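Side-chain contacts in RNA polymerase II-associated protein 3 (Homo sapiens, PDB 6FM8), which acts as a flexible scaffold that couples the chaperone HSP90 to the R2TP co-chaperone complex: residues D14-I19 and Q41-L46; D25-K30 and L35-L40. All blocks are in the same frame, centred on the assembly; numbering follows the deposited sequence.

Both contacts join the same two elements, helix 13-29 and helix 34-48, and their centres lie about 12 Å apart. Contact 2 sits beside the turn between the helices and is nested inside the loop that contact 1 closes. Both are surface contacts in this 50-residue chain; among their touching residues only I36, in contact 2, is buried. Contact 1 is the smaller, 171 Å² against 249 Å², and sets one phenylalanine edge against a backbone carbonyl and a leucine. Contact 2 is richer in aromatic groups, with F26 and Y27 packed against I36 and F37 beside the Y27 ring. L23, lying between them on helix 13-29, touches L43 of contact 1 and I39 and L40 of contact 2.

Contact 1: D14-I19 and Q41-L46; sequences DVFNQI and QRLSEL
The carbonyl oxygen of L43 is approached from two quarters. The rim of the F16 ring reaches it from the facing helix, with F16 CZ 3.3 Å from L43 O, and within its own helix L46 N makes a weak bond to it. The oxygen lies near the ring plane, at the edge, so it meets the C-H rim and not the pi cloud; such an approach is probably mildly attractive, since aromatic hydrogens carry a slight positive charge. F16 can extend this far because its CG is anti to the backbone N (chi1 180°), which carries the ring out toward 41-46 although the CB bond itself does not aim there. Another part of the same rim faces the amide oxygen of N17.

The L43 side chain runs past F16 in the opposite direction. Its CD2 methyl lies off to one side of the ring plane, 3.9 Å from F16 CE2, while L43 CB approaches the same ring carbon. The other methyl, L43 CD1, meets I19 CG2 more loosely at 4.4 Å, one turn further along the first helix. L43 also touches V20 and L23, so it rests on more of helix 13-29 than the segment 14-19.

On the second helix, S44 OG donates to Q41 O at 2.7 Å, with the donor tilted 23° from the carbonyl plane. E45 N bonds weakly to the same oxygen and also to R42 O, so this turn has both i+4 and i+3 backbone bonds. The L46 side chain also touches L2 and Q8, in the chain ahead of helix 13-29. The whole is an antiparallel helical hairpin, joined here by the F16 ring edge and by L43, with I19 at the margin.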
loop_
_atom_site.group_PDB
_atom_site.type_symbol
_atom_site.label_atom_id
_atom_site.label_comp_id
_atom_site.label_asym_id
_atom_site.label_seq_id
_atom_site.Cartn_x
_atom_site.Cartn_y
_atom_site.Cartn_z
ATOM N N ASP A 14 -0.884 -10.892 4.566
ATOM C CA ASP A 14 -0.800 -11.554 3.260
ATOM C C ASP A 14 -1.420 -10.693 2.161
ATOM O O ASP A 14 -0.806 -10.541 1.116
ATOM C CB ASP A 14 -1.457 -12.938 3.270
ATOM C CG ASP A 14 -0.562 -14.015 3.828
ATOM O OD1 ASP A 14 0.634 -14.061 3.443
ATOM O OD2 ASP A 14 -1.062 -14.843 4.601
ATOM N N VAL A 15 -2.607 -10.109 2.414
ATOM C CA VAL A 15 -3.326 -9.210 1.492
ATOM C C VAL A 15 -2.495 -7.915 1.259
ATOM O O VAL A 15 -2.266 -7.542 0.112
ATOM C CB VAL A 15 -4.755 -8.885 2.004
ATOM C CG1 VAL A 15 -5.437 -7.846 1.122
ATOM C CG2 VAL A 15 -5.605 -10.152 2.079
ATOM N N PHE A 16 -2.071 -7.246 2.342
ATOM C CA PHE A 16 -1.254 -6.026 2.272
ATOM C C PHE A 16 0.032 -6.273 1.465
ATOM O O PHE A 16 0.338 -5.506 0.534
ATOM C CB PHE A 16 -0.907 -5.538 3.699
ATOM C CG PHE A 16 -0.062 -4.285 3.737
ATOM C CD1 PHE A 16 1.327 -4.359 3.715
ATOM C CD2 PHE A 16 -0.658 -3.029 3.766
ATOM C CE1 PHE A 16 2.105 -3.196 3.707
ATOM C CE2 PHE A 16 0.120 -1.867 3.780
ATOM C CZ PHE A 16 1.492 -1.956 3.743
ATOM N N ASN A 17 0.799 -7.336 1.829
ATOM C CA ASN A 17 2.059 -7.637 1.134
ATOM C C ASN A 17 1.821 -7.905 -0.353
ATOM O O ASN A 17 2.581 -7.426 -1.198
ATOM C CB ASN A 17 2.785 -8.828 1.785
ATOM C CG ASN A 17 3.321 -8.544 3.172
ATOM O OD1 ASN A 17 3.368 -7.398 3.636
ATOM N ND2 ASN A 17 3.652 -9.598 3.902
ATOM N N GLN A 18 0.772 -8.669 -0.673
ATOM C CA GLN A 18 0.473 -8.984 -2.068
ATOM C C GLN A 18 0.145 -7.747 -2.883
ATOM O O GLN A 18 0.654 -7.596 -3.995
ATOM C CB GLN A 18 -0.675 -9.980 -2.150
ATOM C CG GLN A 18 -0.217 -11.384 -1.837
ATOM C CD GLN A 18 -1.375 -12.324 -1.863
ATOM O OE1 GLN A 18 -2.076 -12.425 -2.867
ATOM N NE2 GLN A 18 -1.592 -13.039 -0.770
ATOM N N ILE A 19 -0.715 -6.881 -2.357
ATOM C CA ILE A 19 -1.097 -5.676 -3.104
ATOM C C ILE A 19 0.105 -4.703 -3.226
ATOM O O ILE A 19 0.240 -4.080 -4.266
ATOM C CB ILE A 19 -2.373 -4.962 -2.591
ATOM C CG1 ILE A 19 -2.922 -3.995 -3.674
ATOM C CG2 ILE A 19 -2.141 -4.219 -1.271
ATOM C CD1 ILE A 19 -3.283 -4.650 -4.992
ATOM N N GLN A 41 2.811 5.273 -1.299
ATOM C CA GLN A 41 3.185 6.134 -0.178
ATOM C C GLN A 41 2.152 6.022 0.949
ATOM O O GLN A 41 2.540 5.894 2.102
ATOM C CB GLN A 41 3.341 7.598 -0.637
ATOM C CG GLN A 41 4.734 8.175 -0.421
ATOM C CD GLN A 41 5.023 8.492 1.029
ATOM O OE1 GLN A 41 4.344 9.309 1.664
ATOM N NE2 GLN A 41 6.048 7.861 1.582
ATOM N N ARG A 42 0.847 6.002 0.618
ATOM C CA ARG A 42 -0.211 5.856 1.632
ATOM C C ARG A 42 -0.121 4.467 2.311
ATOM O O ARG A 42 -0.294 4.353 3.528
ATOM C CB ARG A 42 -1.607 6.036 1.013
ATOM C CG ARG A 42 -2.031 7.474 0.754
ATOM C CD ARG A 42 -3.529 7.546 0.494
ATOM N N LEU A 43 0.171 3.416 1.529
ATOM C CA LEU A 43 0.297 2.067 2.095
ATOM C C LEU A 43 1.504 1.983 3.067
ATOM O O LEU A 43 1.407 1.350 4.131
ATOM C CB LEU A 43 0.419 1.012 0.982
ATOM C CG LEU A 43 -0.874 0.752 0.213
ATOM C CD1 LEU A 43 -0.598 -0.074 -1.014
ATOM C CD2 LEU A 43 -1.906 0.053 1.092
ATOM N N SER A 44 2.604 2.659 2.720
ATOM C CA SER A 44 3.822 2.684 3.558
ATOM C C SER A 44 3.566 3.413 4.891
ATOM O O SER A 44 4.238 3.101 5.873
ATOM C CB SER A 44 4.994 3.318 2.814
ATOM O OG SER A 44 4.906 4.732 2.792
ATOM N N GLU A 45 2.590 4.361 4.920
ATOM C CA GLU A 45 2.207 5.125 6.112
ATOM C C GLU A 45 1.432 4.238 7.077
ATOM O O GLU A 45 1.538 4.410 8.290
ATOM C CB GLU A 45 1.353 6.350 5.729
ATOM C CG GLU A 45 2.125 7.475 5.059
ATOM C CD GLU A 45 1.294 8.586 4.442
ATOM O OE1 GLU A 45 0.114 8.756 4.833
ATOM O OE2 GLU A 45 1.836 9.302 3.570
ATOM N N LEU A 46 0.643 3.283 6.535
ATOM C CA LEU A 46 -0.142 2.335 7.335
ATOM C C LEU A 46 0.782 1.351 8.013
ATOM O O LEU A 46 0.578 1.008 9.179
ATOM C CB LEU A 46 -1.150 1.559 6.469
ATOM C CG LEU A 46 -2.234 2.356 5.785
ATOM C CD1 LEU A 46 -2.864 1.545 4.678
ATOM C CD2 LEU A 46 -3.275 2.860 6.785
#

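Contact 2: D25-K30 and L35-L40; sequences DFYIEK and LIFEIL
The F26 ring meets I36 at its edge and carries K30 on one face: I36 CG1 lies in the ring plane, 3.7 Å from F26 CD2, while K30 CG sits 3.6 Å above the plane, over the centre. I36 CD1 comes in obliquely, close to CE2 of F26, and the two side chains cross at about a right angle. These residues flank the turn of an antiparallel helical hairpin, whose local axes approach to 9.7 Å at 156°. K30 is the first residue beyond the helix to leave helical geometry; its N still bonds to F26 O, and only CG of its side chain lies over the ring, the rest of the chain running on past it.

Y27 carries the largest share of the interface. With CG anti to the backbone N (chi1 -177°), its ring runs along the flank of helix 34-48, meeting I36 CB with its edge near CD1. Y27 and I36 slide past one another in opposite directions, bringing Y27 CB to 3.6 Å from I36 CG2. L40 CD1 completes this apolar patch from the next turn, touching Y27 CB and CG. Farther out, Y27 and F37 lie side by side and point the same way, with Y27 CE1 3.6 Å from F37 CB. The tyrosine also touches K32 and P33, so it packs on the connecting loop as well as on the opposing helix. An alanine at Y27 would remove the ring and is likely to open a gap between I36, F37 and the loop, leaving F37 without its neighbour across the hairpin. At the outer end of the pair the phenol oxygen approaches the F37 ring obliquely, Y27 OH lying 3.5 Å from F37 CD1.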
loop_
_atom_site.group_PDB
_atom_site.type_symbol
_atom_site.label_atom_id
_atom_site.label_comp_id
_atom_site.label_asym_id
_atom_site.label_seq_id
_atom_site.Cartn_x
_atom_site.Cartn_y
_atom_site.Cartn_z
ATOM N N ASP A 25 5.231 -3.590 -8.784
ATOM C CA ASP A 25 5.503 -4.162 -10.108
ATOM C C ASP A 25 4.893 -3.295 -11.200
ATOM O O ASP A 25 5.564 -2.999 -12.196
ATOM C CB ASP A 25 4.937 -5.588 -10.213
ATOM C CG ASP A 25 5.791 -6.655 -9.578
ATOM O OD1 ASP A 25 6.861 -6.315 -9.026
ATOM O OD2 ASP A 25 5.360 -7.827 -9.578
ATOM N N PHE A 26 3.627 -2.860 -10.994
ATOM C CA PHE A 26 2.904 -1.996 -11.938
ATOM C C PHE A 26 3.609 -0.619 -12.022
ATOM O O PHE A 26 3.758 -0.069 -13.124
ATOM C CB PHE A 26 1.438 -1.842 -11.484
ATOM C CG PHE A 26 0.553 -1.069 -12.433
ATOM C CD1 PHE A 26 -0.124 -1.717 -13.463
ATOM C CD2 PHE A 26 0.350 0.293 -12.266
ATOM C CE1 PHE A 26 -0.973 -1.012 -14.316
ATOM C CE2 PHE A 26 -0.485 1.005 -13.138
ATOM C CZ PHE A 26 -1.146 0.348 -14.151
ATOM N N TYR A 27 4.087 -0.106 -10.868
ATOM C CA TYR A 27 4.817 1.171 -10.767
ATOM C C TYR A 27 6.038 1.151 -11.684
ATOM O O TYR A 27 6.164 2.028 -12.532
ATOM C CB TYR A 27 5.231 1.448 -9.321
ATOM C CG TYR A 27 5.937 2.767 -9.078
ATOM C CD1 TYR A 27 5.273 3.979 -9.244
ATOM C CD2 TYR A 27 7.247 2.799 -8.610
ATOM C CE1 TYR A 27 5.909 5.195 -8.989
ATOM C CE2 TYR A 27 7.891 4.009 -8.334
ATOM C CZ TYR A 27 7.215 5.204 -8.517
ATOM O OH TYR A 27 7.858 6.399 -8.274
ATOM N N ILE A 28 6.865 0.099 -11.589
ATOM C CA ILE A 28 8.055 -0.067 -12.432
ATOM C C ILE A 28 7.639 -0.233 -13.909
ATOM O O ILE A 28 8.190 0.447 -14.780
ATOM C CB ILE A 28 8.898 -1.278 -11.915
ATOM C CG1 ILE A 28 9.363 -1.084 -10.425
ATOM C CG2 ILE A 28 10.083 -1.626 -12.861
ATOM C CD1 ILE A 28 10.145 0.184 -10.075
ATOM N N GLU A 29 6.666 -1.127 -14.183
ATOM C CA GLU A 29 6.197 -1.454 -15.534
ATOM C C GLU A 29 5.657 -0.233 -16.300
ATOM O O GLU A 29 5.868 -0.123 -17.512
ATOM C CB GLU A 29 5.109 -2.534 -15.467
ATOM C CG GLU A 29 4.858 -3.250 -16.785
ATOM N N LYS A 30 4.986 0.684 -15.601
ATOM C CA LYS A 30 4.354 1.829 -16.253
ATOM C C LYS A 30 5.214 3.105 -16.175
ATOM O O LYS A 30 4.693 4.208 -16.340
ATOM C CB LYS A 30 2.951 2.045 -15.662
ATOM C CG LYS A 30 2.062 0.808 -15.799
ATOM C CD LYS A 30 1.755 0.451 -17.255
ATOM C CE LYS A 30 1.040 -0.864 -17.352
ATOM N NZ LYS A 30 0.667 -1.174 -18.755
ATOM N N LEU A 35 0.492 8.713 -9.811
ATOM C CA LEU A 35 -0.703 8.106 -9.221
ATOM C C LEU A 35 -0.332 6.860 -8.396
ATOM O O LEU A 35 -0.799 6.711 -7.269
ATOM C CB LEU A 35 -1.723 7.728 -10.325
ATOM C CG LEU A 35 -2.976 6.958 -9.864
ATOM C CD1 LEU A 35 -3.837 7.804 -8.954
ATOM C CD2 LEU A 35 -3.781 6.433 -11.056
ATOM N N ILE A 36 0.522 5.994 -8.954
ATOM C CA ILE A 36 0.891 4.723 -8.279
ATOM C C ILE A 36 1.822 5.010 -7.110
ATOM O O ILE A 36 1.675 4.405 -6.052
ATOM C CB ILE A 36 1.459 3.703 -9.296
ATOM C CG1 ILE A 36 0.476 3.560 -10.500
ATOM C CG2 ILE A 36 1.764 2.326 -8.628
ATOM C CD1 ILE A 36 -0.977 3.023 -10.142
ATOM N N PHE A 37 2.756 5.956 -7.279
ATOM C CA PHE A 37 3.641 6.386 -6.197
ATOM C C PHE A 37 2.813 6.802 -4.962
ATOM O O PHE A 37 3.118 6.420 -3.832
ATOM C CB PHE A 37 4.474 7.591 -6.698
ATOM C CG PHE A 37 5.336 8.168 -5.603
ATOM C CD1 PHE A 37 6.571 7.607 -5.307
ATOM C CD2 PHE A 37 4.916 9.275 -4.871
ATOM C CE1 PHE A 37 7.367 8.133 -4.284
ATOM C CE2 PHE A 37 5.704 9.790 -3.835
ATOM C CZ PHE A 37 6.931 9.220 -3.562
ATOM N N GLU A 38 1.776 7.614 -5.199
ATOM C CA GLU A 38 0.917 8.111 -4.130
ATOM C C GLU A 38 0.209 6.962 -3.390
ATOM O O GLU A 38 0.138 6.986 -2.154
ATOM C CB GLU A 38 -0.095 9.108 -4.702
ATOM C CG GLU A 38 0.537 10.445 -5.057
ATOM N N ILE A 39 -0.291 5.959 -4.119
ATOM C CA ILE A 39 -0.973 4.823 -3.479
ATOM C C ILE A 39 0.039 4.064 -2.589
ATOM O O ILE A 39 -0.259 3.760 -1.425
ATOM C CB ILE A 39 -1.661 3.896 -4.514
ATOM C CG1 ILE A 39 -2.772 4.653 -5.313
ATOM C CG2 ILE A 39 -2.267 2.673 -3.805
ATOM C CD1 ILE A 39 -3.236 3.886 -6.612
ATOM N N LEU A 40 1.238 3.795 -3.139
ATOM C CA LEU A 40 2.321 3.118 -2.416
ATOM C C LEU A 40 2.751 3.917 -1.185
ATOM O O LEU A 40 2.989 3.317 -0.138
ATOM C CB LEU A 40 3.518 2.886 -3.356
ATOM C CG LEU A 40 3.313 1.776 -4.401
ATOM C CD1 LEU A 40 4.340 1.900 -5.545
ATOM C CD2 LEU A 40 3.379 0.354 -3.728
#